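Local coordinates for glycosylation Associate Protein 2 (Streptococcus agalactiae serotype V, PDB 6OYC) that probably works with Gap1 and Gap3 as a partner in the glycosylation and accessory Sec secretion of a surface adhesin, at residues A454-K459 and G499-S504; A377-A382 and N436-K441. All blocks are in the same frame, centred on the assembly; numbering follows the deposited sequence.

Contact 1 of 2, residues A454-K459 and G499-S504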
loop_
_atom_site.group_PDB
_atom_site.type_symbol
_atom_site.label_atom_id
_atom_site.label_comp_id
_atom_site.label_asym_id
_atom_site.label_seq_id
_atom_site.Cartn_x
_atom_site.Cartn_y
_atom_site.Cartn_z
ATOM N N ALA B 454 -15.806 -8.413 17.337
ATOM C CA ALA B 454 -16.824 -8.935 16.442
ATOM C C ALA B 454 -16.148 -9.960 15.549
ATOM O O ALA B 454 -15.254 -9.615 14.772
ATOM C CB ALA B 454 -17.457 -7.830 15.603
ATOM N N LEU B 455 -16.562 -11.211 15.662
ATOM C CA LEU B 455 -15.813 -12.307 15.072
ATOM C C LEU B 455 -16.757 -13.199 14.286
ATOM O O LEU B 455 -17.726 -13.723 14.841
ATOM C CB LEU B 455 -15.094 -13.090 16.164
ATOM C CG LEU B 455 -13.939 -13.981 15.763
ATOM C CD1 LEU B 455 -12.989 -14.054 16.945
ATOM C CD2 LEU B 455 -14.455 -15.357 15.393
ATOM N N ALA B 456 -16.483 -13.362 13.000
ATOM C CA ALA B 456 -17.119 -14.389 12.193
ATOM C C ALA B 456 -16.089 -15.460 11.869
ATOM O O ALA B 456 -14.932 -15.145 11.576
ATOM C CB ALA B 456 -17.705 -13.807 10.907
ATOM N N TYR B 457 -16.498 -16.725 11.942
ATOM C CA TYR B 457 -15.577 -17.829 11.732
ATOM C C TYR B 457 -16.302 -18.963 11.032
ATOM O O TYR B 457 -17.527 -19.078 11.091
ATOM C CB TYR B 457 -14.969 -18.336 13.049
ATOM C CG TYR B 457 -16.002 -18.827 14.036
ATOM C CD1 TYR B 457 -16.723 -17.928 14.816
ATOM C CD2 TYR B 457 -16.274 -20.184 14.175
ATOM C CE1 TYR B 457 -17.678 -18.361 15.711
ATOM C CE2 TYR B 457 -17.229 -20.634 15.074
ATOM C CZ TYR B 457 -17.924 -19.715 15.841
ATOM O OH TYR B 457 -18.877 -20.130 16.739
ATOM N N MET B 458 -15.520 -19.795 10.353
ATOM C CA MET B 458 -16.017 -21.023 9.759
ATOM C C MET B 458 -15.876 -22.145 10.777
ATOM O O MET B 458 -14.819 -22.293 11.401
ATOM C CB MET B 458 -15.250 -21.357 8.484
ATOM C CG MET B 458 -15.303 -20.273 7.430
ATOM S SD MET B 458 -16.975 -19.657 7.164
ATOM C CE MET B 458 -17.683 -20.952 6.148
ATOM N N LYS B 459 -16.951 -22.918 10.962
ATOM C CA LYS B 459 -16.909 -24.011 11.927
ATOM C C LYS B 459 -16.072 -25.179 11.419
ATOM O O LYS B 459 -15.455 -25.894 12.217
ATOM C CB LYS B 459 -18.326 -24.472 12.254
ATOM N N GLY B 499 -19.011 -10.887 3.668
ATOM C CA GLY B 499 -18.987 -9.465 3.371
ATOM C C GLY B 499 -20.134 -8.717 4.020
ATOM O O GLY B 499 -19.920 -7.729 4.726
ATOM N N ALA B 500 -21.367 -9.194 3.803
ATOM C CA ALA B 500 -22.541 -8.552 4.388
ATOM C C ALA B 500 -22.433 -8.471 5.901
ATOM O O ALA B 500 -22.780 -7.452 6.500
ATOM C CB ALA B 500 -23.808 -9.304 3.979
ATOM N N TRP B 501 -21.940 -9.532 6.535
ATOM C CA TRP B 501 -21.761 -9.507 7.981
ATOM C C TRP B 501 -20.753 -8.442 8.387
ATOM O O TRP B 501 -21.005 -7.645 9.299
ATOM C CB TRP B 501 -21.311 -10.881 8.478
ATOM C CG TRP B 501 -20.962 -10.867 9.933
ATOM C CD1 TRP B 501 -21.817 -11.046 10.977
ATOM C CD2 TRP B 501 -19.669 -10.632 10.510
ATOM N NE1 TRP B 501 -21.140 -10.951 12.168
ATOM C CE2 TRP B 501 -19.820 -10.696 11.910
ATOM C CE3 TRP B 501 -18.400 -10.381 9.979
ATOM C CZ2 TRP B 501 -18.747 -10.521 12.788
ATOM C CZ3 TRP B 501 -17.337 -10.206 10.855
ATOM C CH2 TRP B 501 -17.518 -10.274 12.242
ATOM N N PHE B 502 -19.593 -8.429 7.720
ATOM C CA PHE B 502 -18.531 -7.481 8.044
ATOM C C PHE B 502 -19.020 -6.045 7.918
ATOM O O PHE B 502 -18.825 -5.228 8.826
ATOM C CB PHE B 502 -17.330 -7.733 7.129
ATOM C CG PHE B 502 -16.133 -6.851 7.402
ATOM C CD1 PHE B 502 -15.149 -7.250 8.303
ATOM C CD2 PHE B 502 -15.961 -5.654 6.715
ATOM C CE1 PHE B 502 -14.028 -6.451 8.541
ATOM C CE2 PHE B 502 -14.846 -4.852 6.942
ATOM C CZ PHE B 502 -13.880 -5.249 7.856
ATOM N N THR B 503 -19.665 -5.720 6.798
ATOM C CA THR B 503 -20.147 -4.356 6.627
ATOM C C THR B 503 -21.313 -4.053 7.565
ATOM O O THR B 503 -21.447 -2.914 8.031
ATOM C CB THR B 503 -20.546 -4.101 5.170
ATOM O OG1 THR B 503 -21.162 -2.812 5.074
ATOM C CG2 THR B 503 -21.528 -5.141 4.670
ATOM N N SER B 504 -22.154 -5.052 7.861
ATOM C CA SER B 504 -23.247 -4.852 8.809
ATOM C C SER B 504 -22.711 -4.624 10.215
ATOM O O SER B 504 -23.163 -3.717 10.927
ATOM C CB SER B 504 -24.197 -6.054 8.789
ATOM O OG SER B 504 -24.868 -6.204 10.029
#
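Trp501 lays one face of its indole against Ala456, the residue nearest to it along the backbone of the facing strand. The two segments run antiparallel at 172°, with axes 9.7 Å apart, and Trp501 makes every contact between them from the helix side.

The main interaction is a CH-pi contact. Ala456 CB lies 3.5 Å from the centroid of the six-membered ring of Trp501, only 7° off the ring normal. With CG of Trp501 anti to its backbone N (chi1 173°), the indole extends from the helix to the strand. A methyl is well suited here because it touches the pi face without holding the helix farther off. The apolar contact beside it is looser: Ala454 CB is 4.1 Å from Trp501 CZ2.

The strand backbone also takes part. Trp501 CH2, at the far end of the benzo ring, approaches Ala456 N to 3.3 Å. The same carbon is 3.5 Å from Ala454 O, which sits at the ring edge, near its plane. The small residues at 454 and 456 bring the main chain within reach of the indole, while the CB of Leu455 points away from the helix. Backbone hydrogen bonds of Ala454 and Ala456 to strand 388-392 and Lys393 engage this main chain within the sheet. Trp501 also touches Arg485 and Trp487 of strand 482-487.

Dispersion and shape therefore carry the contact, joining the C-terminal helix 495-514 to an inner strand of the sheet in this alpha/beta-hydrolase-like domain while the strand keeps its sheet hydrogen bonds.

Contact 2 of 2, residues A377-A382 and N436-K441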
loop_
_atom_site.group_PDB
_atom_site.type_symbol
_atom_site.label_atom_id
_atom_site.label_comp_id
_atom_site.label_asym_id
_atom_site.label_seq_id
_atom_site.Cartn_x
_atom_site.Cartn_y
_atom_site.Cartn_z
ATOM N N ALA B 377 -4.673 -7.262 12.268
ATOM C CA ALA B 377 -5.558 -6.464 13.115
ATOM C C ALA B 377 -5.461 -6.892 14.574
ATOM O O ALA B 377 -5.356 -6.046 15.465
ATOM C CB ALA B 377 -7.002 -6.552 12.613
ATOM N N THR B 378 -5.440 -8.198 14.835
ATOM C CA THR B 378 -5.381 -8.680 16.215
ATOM C C THR B 378 -3.966 -8.615 16.791
ATOM O O THR B 378 -3.781 -8.176 17.932
ATOM C CB THR B 378 -5.931 -10.110 16.289
ATOM O OG1 THR B 378 -7.210 -10.172 15.637
ATOM C CG2 THR B 378 -6.093 -10.540 17.726
ATOM N N TYR B 379 -2.953 -9.035 16.023
ATOM C CA TYR B 379 -1.582 -9.035 16.536
ATOM C C TYR B 379 -1.129 -7.631 16.914
ATOM O O TYR B 379 -0.495 -7.436 17.960
ATOM C CB TYR B 379 -0.629 -9.647 15.499
ATOM C CG TYR B 379 0.839 -9.711 15.900
ATOM C CD1 TYR B 379 1.692 -8.641 15.658
ATOM C CD2 TYR B 379 1.372 -10.846 16.507
ATOM C CE1 TYR B 379 3.036 -8.694 16.024
ATOM C CE2 TYR B 379 2.719 -10.908 16.868
ATOM C CZ TYR B 379 3.542 -9.830 16.619
ATOM O OH TYR B 379 4.883 -9.870 16.958
ATOM N N HIS B 380 -1.429 -6.643 16.069
ATOM C CA HIS B 380 -1.015 -5.279 16.384
ATOM C C HIS B 380 -2.013 -4.595 17.317
ATOM O O HIS B 380 -1.634 -3.676 18.054
ATOM C CB HIS B 380 -0.808 -4.481 15.086
ATOM C CG HIS B 380 0.327 -4.990 14.243
ATOM N ND1 HIS B 380 1.651 -4.799 14.581
ATOM C CD2 HIS B 380 0.337 -5.709 13.092
ATOM C CE1 HIS B 380 2.427 -5.367 13.673
ATOM N NE2 HIS B 380 1.655 -5.929 12.760
ATOM N N GLY B 381 -3.280 -5.035 17.301
ATOM C CA GLY B 381 -4.257 -4.540 18.263
ATOM C C GLY B 381 -3.782 -4.661 19.698
ATOM O O GLY B 381 -3.988 -3.756 20.509
ATOM N N ALA B 382 -3.100 -5.766 20.012
ATOM C CA ALA B 382 -2.481 -5.952 21.322
ATOM C C ALA B 382 -1.636 -4.759 21.763
ATOM O O ALA B 382 -1.519 -4.495 22.964
ATOM C CB ALA B 382 -1.629 -7.228 21.298
ATOM N N ASN B 436 3.350 -20.294 16.071
ATOM C CA ASN B 436 2.069 -20.169 16.757
ATOM C C ASN B 436 2.221 -19.313 18.008
ATOM O O ASN B 436 1.445 -18.378 18.240
ATOM C CB ASN B 436 1.518 -21.547 17.115
ATOM C CG ASN B 436 0.874 -22.244 15.935
ATOM O OD1 ASN B 436 0.671 -21.649 14.886
ATOM N ND2 ASN B 436 0.555 -23.519 16.103
ATOM N N ASN B 437 3.254 -19.585 18.800
ATOM C CA ASN B 437 3.403 -18.878 20.062
ATOM C C ASN B 437 3.770 -17.418 19.847
ATOM O O ASN B 437 3.435 -16.565 20.681
ATOM C CB ASN B 437 4.431 -19.603 20.927
ATOM C CG ASN B 437 3.905 -20.945 21.433
ATOM O OD1 ASN B 437 2.698 -21.105 21.643
ATOM N ND2 ASN B 437 4.794 -21.911 21.610
ATOM N N TYR B 438 4.439 -17.118 18.731
ATOM C CA TYR B 438 4.749 -15.738 18.369
ATOM C C TYR B 438 3.507 -14.860 18.391
ATOM O O TYR B 438 3.543 -13.722 18.878
ATOM C CB TYR B 438 5.382 -15.725 16.981
ATOM C CG TYR B 438 5.986 -14.411 16.569
ATOM C CD1 TYR B 438 7.231 -14.021 17.041
ATOM C CD2 TYR B 438 5.328 -13.579 15.680
ATOM C CE1 TYR B 438 7.803 -12.828 16.642
ATOM C CE2 TYR B 438 5.892 -12.379 15.279
ATOM C CZ TYR B 438 7.130 -12.015 15.763
ATOM O OH TYR B 438 7.695 -10.831 15.373
ATOM N N PHE B 439 2.397 -15.370 17.864
ATOM C CA PHE B 439 1.157 -14.603 17.887
ATOM C C PHE B 439 0.663 -14.374 19.318
ATOM O O PHE B 439 0.361 -13.235 19.707
ATOM C CB PHE B 439 0.088 -15.311 17.050
ATOM C CG PHE B 439 -1.258 -14.641 17.109
ATOM C CD1 PHE B 439 -1.559 -13.588 16.255
ATOM C CD2 PHE B 439 -2.214 -15.045 18.035
ATOM C CE1 PHE B 439 -2.791 -12.962 16.316
ATOM C CE2 PHE B 439 -3.445 -14.424 18.099
ATOM C CZ PHE B 439 -3.737 -13.383 17.245
ATOM N N TRP B 440 0.573 -15.442 20.122
ATOM C CA TRP B 440 -0.064 -15.313 21.435
ATOM C C TRP B 440 0.778 -14.529 22.431
ATOM O O TRP B 440 0.213 -13.955 23.365
ATOM C CB TRP B 440 -0.413 -16.690 21.986
ATOM C CG TRP B 440 -1.348 -17.357 21.097
ATOM C CD1 TRP B 440 -1.061 -18.352 20.225
ATOM C CD2 TRP B 440 -2.734 -17.040 20.915
ATOM N NE1 TRP B 440 -2.189 -18.696 19.516
ATOM C CE2 TRP B 440 -3.229 -17.904 19.924
ATOM C CE3 TRP B 440 -3.606 -16.122 21.500
ATOM C CZ2 TRP B 440 -4.559 -17.878 19.507
ATOM C CZ3 TRP B 440 -4.928 -16.100 21.081
ATOM C CH2 TRP B 440 -5.389 -16.967 20.097
ATOM N N LYS B 441 2.101 -14.463 22.234
ATOM C CA LYS B 441 2.923 -13.663 23.129
ATOM C C LYS B 441 2.571 -12.184 23.005
ATOM O O LYS B 441 2.589 -11.445 23.993
ATOM C CB LYS B 441 4.412 -13.903 22.858
ATOM C CG LYS B 441 5.312 -12.703 23.161
ATOM C CD LYS B 441 6.691 -12.836 22.523
ATOM C CE LYS B 441 7.541 -11.606 22.787
ATOM N NZ LYS B 441 8.378 -11.744 24.016
#
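Phe439 comes up against Thr378 and Tyr379 in the tightly packed, buried part of the contact. Its CZ meets Thr378 CG2 at 3.7 Å, the methyl lying at the edge of the phenyl ring. Thr378 is apt because it is amphipathic: chi1 of -51°, measured to OG1, puts OG1 beside the backbone N and CG2 anti to it, facing Phe439, while OG1 hydrogen-bonds to Thr374 O within its own helix. Tyr379 and Phe439 pass flank to flank, pointing opposite ways, with CD2 of Tyr379 4.0 Å from CD1 of Phe439.

On the side of partly exposed Tyr438 the ring overlap is loose. The rings of Tyr379 and Tyr438 are nearly parallel, planes at 15°, yet offset so far that little of either covers the other (centroids 5.5 Å apart). The hydroxyl end of Tyr379 nevertheless presses close, its OH 3.2 Å from Tyr438 CE2. Glu344 bridges the pair by hydrogen bonds, OE1 pairing with Tyr379 OH and OE2 with Tyr438 OH.

Phe396 stacks on Phe439, and Thr378 reaches Ile389 and Ile391. Helix 372-381 thus packs on strand 388-392 through Thr378, with helix 429-444 alongside it and helix 341-358 supplying Glu344.

Both contacts are largely buried and belong to the same alpha/beta domain, but they lie on opposite faces of its mixed sheet, their centres 20 Å apart. Strand 388-392 connects them: it is hydrogen-bonded through the backbone to strand 452-458 of contact 1 and touched by Thr378 of contact 2. Helix 429-444 also leads along the chain into strand 452-458. Contact 1 joins a helix to the sheet through one indole and small residues, whereas contact 2 joins two helices, one of them outer, through a threonine, a phenylalanine and two tyrosines, the tyrosine hydroxyls both hydrogen-bonded to Glu344. Helix 372-381 follows a probable nucleophile elbow, consistent with the hydrolase-like fold.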